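Dipeptide Epimerase (Enterococcus faecalis V583, PDB 3JVA) is a magnesium-binding member of the mandelate racemase/muconate lactonizing enzyme family, with the capping domain and TIM-type barrel of the enolase superfamily. Local coordinates at residues E67-A72 against P96-A101; A105-M110 against G269-A274; A190-T195 against A239-F244; Q216-K219 against G225-Y228. One frame throughout, in Å; residues are numbered along the deposited sequence.

Contact 1 (E67-A72 against P96-A101); sequences ELFGQA and PAAKAA
A98 and K99 of helix 96-114 receive the ring of F69, which reaches over from helix 59-73. Both helices belong to the N-terminal domain of the enolase superfamily fold, in which helices pack beside an antiparallel sheet. F69 and K99 have the closest CA atoms, 8.1 Å apart, and F69 alone bridges the gap from its side. A98 comes first along the second helix. Its CB points at helix 59-73 and lies 3.7 Å from F69 CE2. The same methyl also touches T65 and I66, one turn before F69. Next comes the peptide link from A98 to K99. The atoms A98 C and K99 N lie at the edge of the F69 ring, in its plane. K99 then sets its CG beside its own backbone N (chi1 -64°), and the chain runs on extended. Its aliphatic part passes the ring at a slant, and NZ continues to a salt bridge with D89 and a hydrogen bond to S92 O. M88 and I91 of helix 81-91 also touch F69, so this one ring joins three helices. The tightest approach is F69 CE2 to K99 CG, 3.5 Å, while K99 CE stands 4.0 Å from F69 CZ.

Contact 2 (A105-M110 against G269-A274); sequences ACYDLM and GGIHEA
Y107 carries its CG beside its own backbone N (chi1 -82°), which sends the ring out from helix 96-114 toward I271. I271 has CG1 beside the backbone N (chi1 -68°), which puts CG2 opposite that N, and both branches come over the same ring. CG2 of I271 makes a CH-pi contact, 3.9 Å from the centroid of the Y107 ring and 14° off its normal. CB of I271 approaches nearer the rim, 3.7 Å from Y107 CE1. CD1 of I271 covers the inner end of the ring, 4.0 Å from Y107 CG. The opposite face of the ring is taken by M110 CE, 3.7 Å above the plane and over the centre. Y107 is thus held between a methionine methyl of its own helix and a branched side chain of helix 271-284. Its hydroxyl lies against H272 in van der Waals contact. Y107 OH is 3.5 Å from H272 CA and comes to the edge of the imidazole, near its plane. That imidazole turns away from I271 and stacks on H85. G269 and G270 form the link into helix 271-284, with G270 at the N-cap. Both have positive phi angles that suit glycine. A hydrogen bond from I271 N to D103 OD2 also ties the start of this helix to helix 96-114. The contact joins the N-terminal domain to the barrel domain. Its chemistry is mainly apolar and aromatic, which implies that dispersion and close fit probably do most of the holding, beside that hydrogen bond.

Contact 3 (A190-T195 against A239-F244); sequences ANQAWT and ADESCF. With MG (magnesium ion), chain O.
The side-chain amide of Q192 and the carboxylate of E241 lie with their planes 14° apart, but the amide does not meet the carboxylate oxygens. Q192 NE2 instead rests against the aliphatic part of the glutamate, 3.3 Å from E241 CG. The other end of the amide, OE1, accepts a hydrogen bond from the backbone N of R220. A second flat group, the indole of W194, has A193 CB over the rim of one face. E241 is bent at chi2 (71°), which lifts its carboxylate toward the magnesium-bound waters. D240 OD2 binds the magnesium ion directly at 2.0 Å, and D189 and E215 complete the protein ligands. Three waters fill the remaining places. One of them donates to N191 OD1 at 3.1 Å and to E241 OE2 at 2.9 Å. A second donates to E241 OE1 at 2.8 Å. N191 and E241 are therefore second-shell residues that orient coordinated water. The metal bond at OD2 and a salt bridge from OD1 to K267 together fix the turn of the D240 carboxylate. Both loops follow the C-terminal ends of barrel strands, 185-189 and 236-239, with strand 213-215 between them. A metal site at these strand ends is characteristic of the enolase superfamily. W194 packs on A199, A202 and I203 of helix 196-206, and C243 on A249 and L252 of helix 246-255.

Contact 4 (Q216-K219 against G225-Y228); sequences QPVK and GLKY
V218 and L226 bring the two backbones within 6.0 Å, measured between their CA atoms. Segment 216-219 is an irregular loop after strand 213-215. Q216 opens it with a positive phi, and V218 is extended. Segment 225-228 is regular helix, part of helix 223-232 that follows a short connection. V218 faces this helix at G225 and L226. Its CG2 sits between its own N and carbonyl carbon and touches the helix backbone, 3.7 Å from L226 CA, and lies equally close to L226 CB. The same methyl is 4.2 Å from G225 C, where glycine presents bare backbone. L226 supplies the return contact. Its CG lies opposite its backbone N (chi1 -178°), which swings the two methyls out to the loop. CD1 of L226 meets the proline ring, 3.8 Å from P217 CD, and the two side chains run nearly at right angles. CD2 of L226 reaches the side-chain amide of Q216 more loosely. That amide is held within the loop, since Q216 NE2 donates to V218 O at 2.8 Å with an N-H...O angle of 171°. The acceptor lies in the amide plane, while the donor is tilted 31° from the carbonyl plane. Q216 OE1 accepts a hydrogen bond from the backbone N of D240, and Q216 NE2 also bonds S242 OG. These bonds fix the rotation of the buried amide. I237 of strand 236-239 touches both P217 and L226. A strand, a seven-residue loop and a helix that packs back on the loop form a beta-alpha unit of a TIM-type barrel.

How the contacts relate
Contacts 1 and 2 share helix 96-114, and their centres are 12 Å apart. They meet where A100 CB packs 3.5 Å from G270 N. Contact 1 is internal to the N-terminal domain, and contact 2 ties that domain to the barrel. Contacts 3 and 4 are closer, 7 Å between centres, and contact 4 is nested along the chain inside contact 3. Q192 N lies 2.8 Å from Q216 O, a probable hydrogen bond. Contact 3 supplies D240 and two water-orienting side chains to the magnesium site, and the Q216 side chain of contact 4 is about 6 Å from the ion. Contacts 1 and 3 are 27 Å apart by centres, about 5 Å by nearest atoms.

Contact 1 (E67-A72 against P96-A101)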
loop_
_atom_site.group_PDB
_atom_site.type_symbol
_atom_site.label_atom_id
_atom_site.label_comp_id
_atom_site.label_asym_id
_atom_site.label_seq_id
_atom_site.Cartn_x
_atom_site.Cartn_y
_atom_site.Cartn_z
ATOM N N GLU B 67 -19.206 42.541 4.416
ATOM C CA GLU B 67 -20.077 43.463 3.682
ATOM C C GLU B 67 -20.536 42.826 2.375
ATOM O O GLU B 67 -21.696 42.971 1.970
ATOM C CB GLU B 67 -19.330 44.764 3.389
ATOM C CG GLU B 67 -18.942 45.550 4.633
ATOM C CD GLU B 67 -20.052 46.459 5.132
ATOM O OE1 GLU B 67 -21.196 45.978 5.309
ATOM O OE2 GLU B 67 -19.773 47.660 5.354
ATOM N N LEU B 68 -19.624 42.124 1.710
ATOM C CA LEU B 68 -19.956 41.457 0.454
ATOM C C LEU B 68 -20.979 40.352 0.719
ATOM O O LEU B 68 -21.981 40.244 0.006
ATOM C CB LEU B 68 -18.698 40.869 -0.196
ATOM C CG LEU B 68 -17.673 41.857 -0.770
ATOM C CD1 LEU B 68 -16.443 41.105 -1.259
ATOM C CD2 LEU B 68 -18.309 42.643 -1.918
ATOM N N PHE B 69 -20.726 39.535 1.744
ATOM C CA PHE B 69 -21.642 38.452 2.109
ATOM C C PHE B 69 -23.022 39.008 2.470
ATOM O O PHE B 69 -24.052 38.486 2.037
ATOM C CB PHE B 69 -21.138 37.679 3.336
ATOM C CG PHE B 69 -19.890 36.867 3.105
ATOM C CD1 PHE B 69 -19.475 36.514 1.820
ATOM C CD2 PHE B 69 -19.172 36.381 4.195
ATOM C CE1 PHE B 69 -18.366 35.682 1.628
ATOM C CE2 PHE B 69 -18.064 35.549 4.018
ATOM C CZ PHE B 69 -17.660 35.196 2.728
ATOM N N GLY B 70 -23.026 40.061 3.285
ATOM C CA GLY B 70 -24.269 40.664 3.732
ATOM C C GLY B 70 -25.220 41.072 2.626
ATOM O O GLY B 70 -26.416 40.782 2.684
ATOM N N GLN B 71 -24.696 41.744 1.610
ATOM C CA GLN B 71 -25.540 42.186 0.508
ATOM C C GLN B 71 -26.003 41.032 -0.370
ATOM O O GLN B 71 -27.039 41.126 -1.031
ATOM C CB GLN B 71 -24.805 43.233 -0.330
ATOM C CG GLN B 71 -24.540 44.520 0.440
ATOM C CD GLN B 71 -25.798 45.054 1.106
ATOM O OE1 GLN B 71 -26.738 45.477 0.432
ATOM N NE2 GLN B 71 -25.825 45.025 2.435
ATOM N N ALA B 72 -25.250 39.937 -0.362
ATOM C CA ALA B 72 -25.598 38.777 -1.170
ATOM C C ALA B 72 -26.636 37.879 -0.511
ATOM O O ALA B 72 -27.292 37.091 -1.192
ATOM C CB ALA B 72 -24.348 37.968 -1.490
ATOM N N PRO B 96 -12.644 32.258 6.764
ATOM C CA PRO B 96 -13.277 31.692 7.959
ATOM C C PRO B 96 -13.805 32.698 8.978
ATOM O O PRO B 96 -14.850 32.472 9.588
ATOM C CB PRO B 96 -12.188 30.774 8.532
ATOM C CG PRO B 96 -10.899 31.382 8.013
ATOM C CD PRO B 96 -11.270 31.752 6.599
ATOM N N ALA B 97 -13.094 33.806 9.178
ATOM C CA ALA B 97 -13.555 34.806 10.136
ATOM C C ALA B 97 -14.865 35.434 9.657
ATOM O O ALA B 97 -15.829 35.511 10.415
ATOM C CB ALA B 97 -12.496 35.888 10.329
ATOM N N ALA B 98 -14.895 35.866 8.397
ATOM C CA ALA B 98 -16.094 36.495 7.832
ATOM C C ALA B 98 -17.265 35.517 7.746
ATOM O O ALA B 98 -18.397 35.868 8.065
ATOM C CB ALA B 98 -15.788 37.077 6.446
ATOM N N LYS B 99 -16.997 34.290 7.310
ATOM C CA LYS B 99 -18.059 33.292 7.208
ATOM C C LYS B 99 -18.625 32.936 8.582
ATOM O O LYS B 99 -19.829 32.733 8.733
ATOM C CB LYS B 99 -17.543 32.043 6.495
ATOM C CG LYS B 99 -17.143 32.338 5.049
ATOM C CD LYS B 99 -16.660 31.112 4.289
ATOM C CE LYS B 99 -16.235 31.512 2.874
ATOM N NZ LYS B 99 -15.691 30.368 2.076
ATOM N N ALA B 100 -17.762 32.860 9.585
ATOM C CA ALA B 100 -18.222 32.545 10.934
ATOM C C ALA B 100 -19.140 33.653 11.456
ATOM O O ALA B 100 -20.142 33.380 12.120
ATOM C CB ALA B 100 -17.026 32.378 11.875
ATOM N N ALA B 101 -18.792 34.900 11.163
ATOM C CA ALA B 101 -19.589 36.030 11.632
ATOM C C ALA B 101 -21.027 35.925 11.113
ATOM O O ALA B 101 -21.985 36.072 11.871
ATOM C CB ALA B 101 -18.948 37.345 11.190
#

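Contact 2 (A105-M110 against G269-A274)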
loop_
_atom_site.group_PDB
_atom_site.type_symbol
_atom_site.label_atom_id
_atom_site.label_comp_id
_atom_site.label_asym_id
_atom_site.label_seq_id
_atom_site.Cartn_x
_atom_site.Cartn_y
_atom_site.Cartn_z
ATOM N N ALA B 105 -24.481 34.586 13.479
ATOM C CA ALA B 105 -25.658 35.449 13.532
ATOM C C ALA B 105 -26.895 34.713 13.011
ATOM O O ALA B 105 -27.996 34.908 13.522
ATOM C CB ALA B 105 -25.414 36.728 12.731
ATOM N N CYS B 106 -26.721 33.865 11.999
ATOM C CA CYS B 106 -27.853 33.106 11.461
ATOM C C CYS B 106 -28.348 32.084 12.476
ATOM O O CYS B 106 -29.553 31.901 12.641
ATOM C CB CYS B 106 -27.466 32.399 10.158
ATOM S SG CYS B 106 -27.306 33.523 8.748
ATOM N N TYR B 107 -27.428 31.400 13.153
ATOM C CA TYR B 107 -27.854 30.440 14.153
ATOM C C TYR B 107 -28.522 31.171 15.319
ATOM O O TYR B 107 -29.459 30.651 15.915
ATOM C CB TYR B 107 -26.678 29.595 14.653
ATOM C CG TYR B 107 -26.352 28.431 13.746
ATOM C CD1 TYR B 107 -25.364 28.537 12.769
ATOM C CD2 TYR B 107 -27.051 27.227 13.850
ATOM C CE1 TYR B 107 -25.079 27.474 11.914
ATOM C CE2 TYR B 107 -26.775 26.155 13.000
ATOM C CZ TYR B 107 -25.789 26.287 12.035
ATOM O OH TYR B 107 -25.505 25.231 11.201
ATOM N N ASP B 108 -28.054 32.379 15.633
ATOM C CA ASP B 108 -28.659 33.149 16.724
ATOM C C ASP B 108 -30.109 33.425 16.320
ATOM O O ASP B 108 -31.031 33.271 17.128
ATOM C CB ASP B 108 -27.896 34.461 16.942
ATOM C CG ASP B 108 -28.380 35.229 18.168
ATOM O OD1 ASP B 108 -29.033 34.620 19.042
ATOM O OD2 ASP B 108 -28.093 36.440 18.264
ATOM N N LEU B 109 -30.301 33.809 15.057
ATOM C CA LEU B 109 -31.638 34.088 14.531
ATOM C C LEU B 109 -32.509 32.835 14.548
ATOM O O LEU B 109 -33.706 32.913 14.819
ATOM C CB LEU B 109 -31.554 34.653 13.102
ATOM C CG LEU B 109 -31.214 36.148 12.986
ATOM C CD1 LEU B 109 -30.950 36.519 11.530
ATOM C CD2 LEU B 109 -32.377 36.979 13.551
ATOM N N MET B 110 -31.922 31.678 14.249
ATOM C CA MET B 110 -32.684 30.434 14.278
ATOM C C MET B 110 -33.227 30.204 15.691
ATOM O O MET B 110 -34.395 29.848 15.874
ATOM C CB MET B 110 -31.801 29.246 13.876
ATOM C CG MET B 110 -31.435 29.209 12.401
ATOM S SD MET B 110 -30.578 27.672 11.990
ATOM C CE MET B 110 -29.215 28.305 10.963
ATOM N N GLY B 269 -15.004 28.668 9.802
ATOM C CA GLY B 269 -16.057 29.447 9.177
ATOM C C GLY B 269 -17.436 29.279 9.783
ATOM O O GLY B 269 -18.443 29.425 9.085
ATOM N N GLY B 270 -17.493 28.960 11.072
ATOM C CA GLY B 270 -18.784 28.841 11.721
ATOM C C GLY B 270 -19.263 27.503 12.231
ATOM O O GLY B 270 -18.622 26.473 12.040
ATOM N N ILE B 271 -20.423 27.542 12.885
ATOM C CA ILE B 271 -21.036 26.360 13.471
ATOM C C ILE B 271 -21.357 25.294 12.435
ATOM O O ILE B 271 -21.156 24.105 12.678
ATOM C CB ILE B 271 -22.324 26.751 14.246
ATOM C CG1 ILE B 271 -21.937 27.578 15.479
ATOM C CG2 ILE B 271 -23.108 25.505 14.658
ATOM C CD1 ILE B 271 -23.106 28.276 16.159
ATOM N N HIS B 272 -21.848 25.714 11.273
ATOM C CA HIS B 272 -22.200 24.763 10.217
ATOM C C HIS B 272 -21.041 23.821 9.868
ATOM O O HIS B 272 -21.233 22.604 9.729
ATOM C CB HIS B 272 -22.643 25.534 8.969
ATOM C CG HIS B 272 -23.169 24.665 7.868
ATOM N ND1 HIS B 272 -24.450 24.156 7.864
ATOM C CD2 HIS B 272 -22.591 24.239 6.719
ATOM C CE1 HIS B 272 -24.642 23.457 6.759
ATOM N NE2 HIS B 272 -23.529 23.492 6.047
ATOM N N GLU B 273 -19.843 24.380 9.730
ATOM C CA GLU B 273 -18.663 23.594 9.394
ATOM C C GLU B 273 -18.133 22.857 10.627
ATOM O O GLU B 273 -17.662 21.724 10.527
ATOM C CB GLU B 273 -17.571 24.505 8.819
ATOM C CG GLU B 273 -16.355 23.766 8.258
ATOM C CD GLU B 273 -16.619 23.112 6.907
ATOM O OE1 GLU B 273 -17.711 23.321 6.326
ATOM O OE2 GLU B 273 -15.723 22.393 6.421
ATOM N N ALA B 274 -18.224 23.497 11.788
ATOM C CA ALA B 274 -17.763 22.874 13.029
ATOM C C ALA B 274 -18.531 21.570 13.277
ATOM O O ALA B 274 -17.973 20.584 13.758
ATOM C CB ALA B 274 -17.959 23.833 14.199
#

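Contact 3 (A190-T195 against A239-F244)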
loop_
_atom_site.group_PDB
_atom_site.type_symbol
_atom_site.label_atom_id
_atom_site.label_comp_id
_atom_site.label_asym_id
_atom_site.label_seq_id
_atom_site.Cartn_x
_atom_site.Cartn_y
_atom_site.Cartn_z
ATOM N N ALA B 190 2.053 23.499 22.014
ATOM C CA ALA B 190 3.410 23.671 21.499
ATOM C C ALA B 190 3.506 24.611 20.301
ATOM O O ALA B 190 4.596 24.878 19.802
ATOM C CB ALA B 190 4.010 22.304 21.146
ATOM N N ASN B 191 2.360 25.105 19.843
ATOM C CA ASN B 191 2.300 26.036 18.722
ATOM C C ASN B 191 3.287 25.800 17.578
ATOM O O ASN B 191 4.071 26.691 17.233
ATOM C CB ASN B 191 2.438 27.471 19.243
ATOM C CG ASN B 191 1.209 27.927 20.017
ATOM O OD1 ASN B 191 0.113 28.035 19.462
ATOM N ND2 ASN B 191 1.386 28.187 21.303
ATOM N N GLN B 192 3.238 24.600 17.004
ATOM C CA GLN B 192 4.077 24.204 15.867
ATOM C C GLN B 192 5.567 24.459 16.070
ATOM O O GLN B 192 6.306 24.663 15.106
ATOM C CB GLN B 192 3.621 24.951 14.607
ATOM C CG GLN B 192 2.125 24.964 14.383
ATOM C CD GLN B 192 1.723 25.854 13.220
ATOM O OE1 GLN B 192 2.000 25.544 12.059
ATOM N NE2 GLN B 192 1.078 26.973 13.528
ATOM N N ALA B 193 6.018 24.396 17.315
ATOM C CA ALA B 193 7.410 24.689 17.633
ATOM C C ALA B 193 8.498 23.689 17.260
ATOM O O ALA B 193 9.624 24.095 16.972
ATOM C CB ALA B 193 7.521 25.008 19.126
ATOM N N TRP B 194 8.183 22.399 17.244
ATOM C CA TRP B 194 9.218 21.399 16.999
ATOM C C TRP B 194 9.187 20.557 15.739
ATOM O O TRP B 194 8.161 20.443 15.059
ATOM C CB TRP B 194 9.264 20.436 18.185
ATOM C CG TRP B 194 9.262 21.109 19.522
ATOM C CD1 TRP B 194 10.159 22.032 19.979
ATOM C CD2 TRP B 194 8.339 20.879 20.593
ATOM N NE1 TRP B 194 9.854 22.388 21.273
ATOM C CE2 TRP B 194 8.742 21.695 21.673
ATOM C CE3 TRP B 194 7.212 20.061 20.745
ATOM C CZ2 TRP B 194 8.058 21.715 22.893
ATOM C CZ3 TRP B 194 6.531 20.080 21.958
ATOM C CH2 TRP B 194 6.959 20.904 23.017
ATOM N N THR B 195 10.345 19.966 15.443
ATOM C CA THR B 195 10.486 19.052 14.320
ATOM C C THR B 195 9.948 17.780 14.958
ATOM O O THR B 195 9.885 17.686 16.186
ATOM C CB THR B 195 11.967 18.834 13.918
ATOM O OG1 THR B 195 12.678 18.217 15.000
ATOM C CG2 THR B 195 12.626 20.159 13.572
ATOM N N ALA B 239 -4.500 18.006 17.281
ATOM C CA ALA B 239 -4.231 18.853 16.132
ATOM C C ALA B 239 -5.022 20.148 16.297
ATOM O O ALA B 239 -6.175 20.126 16.715
ATOM C CB ALA B 239 -4.659 18.150 14.838
ATOM N N ASP B 240 -4.388 21.275 16.000
ATOM C CA ASP B 240 -5.062 22.566 16.061
ATOM C C ASP B 240 -4.927 23.179 14.667
ATOM O O ASP B 240 -5.809 23.011 13.828
ATOM C CB ASP B 240 -4.431 23.493 17.107
ATOM C CG ASP B 240 -5.166 24.834 17.228
ATOM O OD1 ASP B 240 -6.005 25.147 16.359
ATOM O OD2 ASP B 240 -4.903 25.586 18.187
ATOM N N GLU B 241 -3.811 23.861 14.417
ATOM C CA GLU B 241 -3.578 24.499 13.127
ATOM C C GLU B 241 -3.654 23.533 11.937
ATOM O O GLU B 241 -3.939 23.962 10.817
ATOM C CB GLU B 241 -2.224 25.232 13.123
ATOM C CG GLU B 241 -2.176 26.553 13.918
ATOM C CD GLU B 241 -2.229 26.377 15.435
ATOM O OE1 GLU B 241 -1.950 25.263 15.933
ATOM O OE2 GLU B 241 -2.531 27.369 16.137
ATOM N N SER B 242 -3.409 22.241 12.167
ATOM C CA SER B 242 -3.482 21.259 11.081
ATOM C C SER B 242 -4.931 21.023 10.663
ATOM O O SER B 242 -5.189 20.403 9.631
ATOM C CB SER B 242 -2.854 19.917 11.491
ATOM O OG SER B 242 -1.435 19.986 11.484
ATOM N N CYS B 243 -5.875 21.506 11.468
ATOM C CA CYS B 243 -7.289 21.345 11.135
ATOM C C CYS B 243 -8.048 22.663 11.121
ATOM O O CYS B 243 -8.323 23.241 12.176
ATOM C CB CYS B 243 -7.986 20.391 12.107
ATOM S SG CYS B 243 -9.768 20.192 11.737
ATOM N N PHE B 244 -8.376 23.131 9.920
ATOM C CA PHE B 244 -9.140 24.358 9.743
ATOM C C PHE B 244 -10.586 23.976 9.443
ATOM O O PHE B 244 -11.502 24.406 10.142
ATOM C CB PHE B 244 -8.591 25.189 8.577
ATOM C CG PHE B 244 -7.508 26.156 8.971
ATOM C CD1 PHE B 244 -6.436 25.744 9.749
ATOM C CD2 PHE B 244 -7.557 27.479 8.550
ATOM C CE1 PHE B 244 -5.427 26.633 10.102
ATOM C CE2 PHE B 244 -6.549 28.377 8.900
ATOM C CZ PHE B 244 -5.481 27.947 9.680
HETATM MG MG MG O . -3.587 25.755 19.736
HETATM O O HOH W 1 -2.954 27.545 18.956
HETATM O O HOH W 2 -2.040 24.861 18.685
HETATM O O HOH W 3 -4.992 27.035 20.739
#

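Contact 4 (Q216-K219 against G225-Y228)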
loop_
_atom_site.group_PDB
_atom_site.type_symbol
_atom_site.label_atom_id
_atom_site.label_comp_id
_atom_site.label_asym_id
_atom_site.label_seq_id
_atom_site.Cartn_x
_atom_site.Cartn_y
_atom_site.Cartn_z
ATOM N N GLN B 216 -0.746 20.577 18.773
ATOM C CA GLN B 216 0.075 20.873 17.598
ATOM C C GLN B 216 1.584 20.999 17.833
ATOM O O GLN B 216 2.142 22.090 17.761
ATOM C CB GLN B 216 -0.445 22.169 16.965
ATOM C CG GLN B 216 0.002 22.419 15.537
ATOM C CD GLN B 216 -0.631 21.453 14.561
ATOM O OE1 GLN B 216 -1.840 21.201 14.613
ATOM N NE2 GLN B 216 0.178 20.907 13.661
ATOM N N PRO B 217 2.270 19.873 18.077
ATOM C CA PRO B 217 3.713 19.940 18.312
ATOM C C PRO B 217 4.583 20.261 17.091
ATOM O O PRO B 217 5.719 20.704 17.245
ATOM C CB PRO B 217 4.024 18.574 18.915
ATOM C CG PRO B 217 3.036 17.677 18.238
ATOM C CD PRO B 217 1.760 18.504 18.265
ATOM N N VAL B 218 4.054 20.041 15.890
ATOM C CA VAL B 218 4.801 20.322 14.663
ATOM C C VAL B 218 4.037 21.252 13.721
ATOM O O VAL B 218 2.857 21.534 13.938
ATOM C CB VAL B 218 5.142 19.016 13.901
ATOM C CG1 VAL B 218 5.946 18.093 14.802
ATOM C CG2 VAL B 218 3.857 18.318 13.439
ATOM N N LYS B 219 4.718 21.730 12.682
ATOM C CA LYS B 219 4.105 22.625 11.702
ATOM C C LYS B 219 2.838 22.012 11.126
ATOM O O LYS B 219 2.781 20.812 10.857
ATOM C CB LYS B 219 5.093 22.955 10.583
ATOM C CG LYS B 219 6.150 23.955 11.005
ATOM C CD LYS B 219 7.056 24.345 9.852
ATOM C CE LYS B 219 8.037 25.422 10.280
ATOM N NZ LYS B 219 8.949 25.819 9.171
ATOM N N GLY B 225 4.754 13.953 10.037
ATOM C CA GLY B 225 5.486 14.212 11.265
ATOM C C GLY B 225 4.565 14.260 12.470
ATOM O O GLY B 225 4.913 13.782 13.549
ATOM N N LEU B 226 3.386 14.843 12.290
ATOM C CA LEU B 226 2.417 14.926 13.375
ATOM C C LEU B 226 2.002 13.506 13.748
ATOM O O LEU B 226 1.860 13.172 14.924
ATOM C CB LEU B 226 1.205 15.749 12.928
ATOM C CG LEU B 226 0.088 16.004 13.941
ATOM C CD1 LEU B 226 0.654 16.643 15.200
ATOM C CD2 LEU B 226 -0.958 16.911 13.304
ATOM N N LYS B 227 1.829 12.668 12.728
ATOM C CA LYS B 227 1.457 11.270 12.906
ATOM C C LYS B 227 2.574 10.532 13.655
ATOM O O LYS B 227 2.313 9.701 14.523
ATOM C CB LYS B 227 1.233 10.635 11.526
ATOM C CG LYS B 227 1.117 9.117 11.490
ATOM C CD LYS B 227 -0.161 8.616 12.116
ATOM C CE LYS B 227 -0.536 7.249 11.554
ATOM N NZ LYS B 227 0.562 6.253 11.697
ATOM N N TYR B 228 3.818 10.851 13.309
ATOM C CA TYR B 228 4.981 10.232 13.942
ATOM C C TYR B 228 4.974 10.520 15.440
ATOM O O TYR B 228 5.131 9.618 16.257
ATOM C CB TYR B 228 6.270 10.780 13.319
ATOM C CG TYR B 228 7.534 10.280 13.994
ATOM C CD1 TYR B 228 7.989 8.978 13.789
ATOM C CD2 TYR B 228 8.262 11.109 14.847
ATOM C CE1 TYR B 228 9.149 8.510 14.423
ATOM C CE2 TYR B 228 9.425 10.650 15.485
ATOM C CZ TYR B 228 9.859 9.351 15.265
ATOM O OH TYR B 228 11.008 8.893 15.878
#